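Putative N-acetylneuraminate lyase ([Ruminococcus] gnavus ATCC 29149, PDB 6RB7) is a putative lyase of the dihydrodipicolinate synthetase family, whose members fold as (beta/alpha)8 TIM barrels. Local coordinates at residues 90-95 with 113-118. Numbering follows the deposited sequence.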
ATOM      1  N   GLU A  90       3.953  26.377  22.445  1.00 15.15           N
ATOM      2  CA  GLU A  90       4.199  26.745  23.873  1.00 14.42           C
ATOM      3  C   GLU A  90       4.380  25.486  24.725  1.00 15.32           C
ATOM      4  O   GLU A  90       5.319  25.456  25.516  1.00 15.02           O
ATOM      5  CB  GLU A  90       3.062  27.637  24.359  1.00 19.40           C
ATOM      6  CG  GLU A  90       3.200  28.007  25.816  1.00 33.70           C
ATOM      7  CD  GLU A  90       4.192  29.125  26.112  1.00 56.83           C
ATOM      8  OE1 GLU A  90       4.953  29.573  25.181  1.00 50.19           O
ATOM      9  OE2 GLU A  90       4.178  29.593  27.282  1.00 57.71           O
ATOM     10  N   ASP A  91       3.548  24.454  24.536  1.00 13.90           N
ATOM     11  CA  ASP A  91       3.685  23.176  25.271  1.00 15.25           C
ATOM     12  C   ASP A  91       5.104  22.635  25.078  1.00 13.68           C
ATOM     13  O   ASP A  91       5.762  22.205  26.039  1.00 13.50           O
ATOM     14  CB  ASP A  91       2.684  22.148  24.743  1.00 16.31           C
ATOM     15  CG  ASP A  91       1.215  22.349  25.073  1.00 18.37           C
ATOM     16  OD1 ASP A  91       0.930  23.077  26.079  1.00 19.00           O
ATOM     17  OD2 ASP A  91       0.358  21.785  24.312  1.00 16.93           O
ATOM     18  N   ARG A  92       5.551  22.601  23.815  1.00 13.17           N
ATOM     19  CA  ARG A  92       6.843  21.976  23.474  1.00 13.70           C
ATOM     20  C   ARG A  92       8.002  22.804  24.042  1.00 13.06           C
ATOM     21  O   ARG A  92       9.042  22.210  24.436  1.00 13.06           O
ATOM     22  CB  ARG A  92       6.925  21.759  21.970  1.00 11.55           C
ATOM     23  CG  ARG A  92       5.952  20.662  21.552  1.00 13.19           C
ATOM     24  CD  ARG A  92       5.766  20.561  20.050  1.00 11.97           C
ATOM     25  NE  ARG A  92       6.912  20.037  19.348  1.00 10.77           N
ATOM     26  CZ  ARG A  92       6.891  19.673  18.063  1.00 11.87           C
ATOM     27  NH1 ARG A  92       5.773  19.818  17.368  1.00 12.88           N
ATOM     28  NH2 ARG A  92       7.988  19.159  17.519  1.00 10.36           N
ATOM     29  N   LYS A  93       7.875  24.117  24.079  1.00 13.25           N
ATOM     30  CA  LYS A  93       8.894  24.964  24.721  1.00 14.27           C
ATOM     31  C   LYS A  93       8.967  24.656  26.215  1.00 14.44           C
ATOM     32  O   LYS A  93      10.085  24.492  26.731  1.00 13.31           O
ATOM     33  CB  LYS A  93       8.559  26.437  24.524  1.00 14.57           C
ATOM     34  CG  LYS A  93       8.811  26.942  23.125  1.00 13.21           C
ATOM     35  CD  LYS A  93       8.505  28.424  23.021  1.00 14.29           C
ATOM     36  CE  LYS A  93       8.769  28.994  21.652  1.00 19.65           C
ATOM     37  NZ  LYS A  93       8.373  30.434  21.595  1.00 23.18           N
ATOM     38  N   ILE A  94       7.823  24.541  26.879  1.00 13.67           N
ATOM     39  CA  ILE A  94       7.787  24.242  28.330  1.00 16.94           C
ATOM     40  C   ILE A  94       8.455  22.884  28.589  1.00 15.04           C
ATOM     41  O   ILE A  94       9.284  22.768  29.503  1.00 14.34           O
ATOM     42  CB  ILE A  94       6.366  24.340  28.874  1.00 15.71           C
ATOM     43  CG1 ILE A  94       5.908  25.815  28.795  1.00 18.36           C
ATOM     44  CG2 ILE A  94       6.313  23.785  30.296  1.00 16.21           C
ATOM     45  CD1 ILE A  94       4.456  25.996  29.024  1.00 22.29           C
ATOM     46  N   VAL A  95       8.165  21.876  27.764  1.00 12.58           N
ATOM     47  CA  VAL A  95       8.810  20.571  27.976  1.00 12.37           C
ATOM     48  C   VAL A  95      10.330  20.734  27.902  1.00 14.68           C
ATOM     49  O   VAL A  95      11.054  20.264  28.798  1.00 13.59           O
ATOM     50  CB  VAL A  95       8.305  19.520  26.960  1.00 13.50           C
ATOM     51  CG1 VAL A  95       9.144  18.278  27.010  1.00 13.54           C
ATOM     52  CG2 VAL A  95       6.826  19.219  27.177  1.00 12.91           C
ATOM     53  N   VAL A 113      11.664  19.144  16.507  1.00 10.47           N
ATOM     54  CA  VAL A 113      11.050  20.489  16.405  1.00 10.27           C
ATOM     55  C   VAL A 113      10.074  20.584  15.247  1.00 13.58           C
ATOM     56  O   VAL A 113       9.486  21.660  15.073  1.00 12.72           O
ATOM     57  CB  VAL A 113      12.148  21.553  16.310  1.00 11.45           C
ATOM     58  CG1 VAL A 113      12.959  21.631  17.596  1.00 12.67           C
ATOM     59  CG2 VAL A 113      13.002  21.411  15.064  1.00 12.89           C
ATOM     60  N   ALA A 114       9.831  19.517  14.503  1.00 11.92           N
ATOM     61  CA  ALA A 114       8.919  19.592  13.342  1.00 11.48           C
ATOM     62  C   ALA A 114       7.489  19.796  13.847  1.00 11.21           C
ATOM     63  O   ALA A 114       7.000  19.062  14.760  1.00 11.49           O
ATOM     64  CB  ALA A 114       9.033  18.359  12.484  1.00 11.77           C
ATOM     65  N   CYS A 115       6.809  20.708  13.181  1.00 11.46           N
ATOM     66  CA  CYS A 115       5.387  21.026  13.340  1.00  9.92           C
ATOM     67  C   CYS A 115       4.711  20.917  11.976  1.00 10.57           C
ATOM     68  O   CYS A 115       5.348  20.777  10.949  1.00 12.07           O
ATOM     69  CB  CYS A 115       5.201  22.454  13.836  1.00 11.94           C
ATOM     70  SG  CYS A 115       5.989  22.726  15.445  1.00 14.48           S
ATOM     71  N   ASN A 116       3.398  21.040  11.950  1.00 12.20           N
ATOM     72  CA  ASN A 116       2.666  20.921  10.675  1.00 12.23           C
ATOM     73  C   ASN A 116       3.201  21.980   9.679  1.00 11.56           C
ATOM     74  O   ASN A 116       3.392  21.661   8.509  1.00 11.88           O
ATOM     75  CB  ASN A 116       1.166  21.100  10.886  1.00 12.60           C
ATOM     76  CG  ASN A 116       0.455  19.936  11.533  1.00 15.14           C
ATOM     77  OD1 ASN A 116       1.075  18.955  11.954  1.00 12.46           O
ATOM     78  ND2 ASN A 116      -0.870  20.005  11.475  1.00 11.95           N
ATOM     79  N   ASN A 117       3.375  23.224  10.140  1.00 10.96           N
ATOM     80  CA  ASN A 117       3.894  24.296   9.258  1.00 10.88           C
ATOM     81  C   ASN A 117       5.363  24.595   9.520  1.00 10.95           C
ATOM     82  O   ASN A 117       5.975  24.148  10.517  1.00 12.63           O
ATOM     83  CB  ASN A 117       2.983  25.514   9.271  1.00 10.23           C
ATOM     84  CG  ASN A 117       3.034  26.344  10.532  1.00 12.79           C
ATOM     85  OD1 ASN A 117       4.064  26.375  11.217  1.00 13.64           O
ATOM     86  ND2 ASN A 117       1.944  27.062  10.831  1.00 13.46           N
ATOM     87  N   THR A 118       5.965  25.284   8.566  1.00 11.25           N
ATOM     88  CA  THR A 118       7.415  25.581   8.649  1.00 11.60           C
ATOM     89  C   THR A 118       7.670  26.635   9.724  1.00 11.71           C
ATOM     90  O   THR A 118       8.632  26.485  10.473  1.00 11.93           O
ATOM     91  CB  THR A 118       7.932  26.018   7.280  1.00 11.50           C
ATOM     92  OG1 THR A 118       7.625  24.995   6.334  1.00 11.57           O
ATOM     93  CG2 THR A 118       9.403  26.318   7.295  1.00 13.64           C
TER
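Arg92 links a helix to a loop, with its CA 8.4 Å from the CA of Val113, the closest backbone approach of the two segments. Residues 90-95 form the first turns of helix 89-103. Residues 113-118 run from the end of strand 108-112 to the start of helix 118-130, where Asn117 is the N-cap and its OD1 accepts from the backbone N of Asp120.

The contact rests on one side chain. Arg92 reaches across with its chain bent at chi3 (71°), and its guanidinium meets the carbonyl of Ala114 end-on. NH1 of Arg92 lies 3.0 Å from O of Ala114, and NH2 of Arg92 lies 2.9 Å from the same oxygen. Both are hydrogen bonds, and both are bent, with N-H...O angles of 142° and 144°. The oxygen lies in the guanidinium plane, while the two nitrogens approach it from one face of the carbonyl plane. NH2 also donates to O of His112, so Arg92 holds two carbonyls of the chain leaving the strand. These bonds fix the rotation of the buried guanidinium.

Cys115 adds a van der Waals contact, its SG 3.5 Å from NH1 of Arg92 and oblique to the guanidinium. Leu124 of helix 118-130 touches both side chains. Beyond this contact, Asn116 and Asn117 bond to a second subunit.

The arrangement ties a helix to the beta-alpha loop following the next strand, at the C-terminal end of the parallel strands in the (beta/alpha)8 barrel of this family.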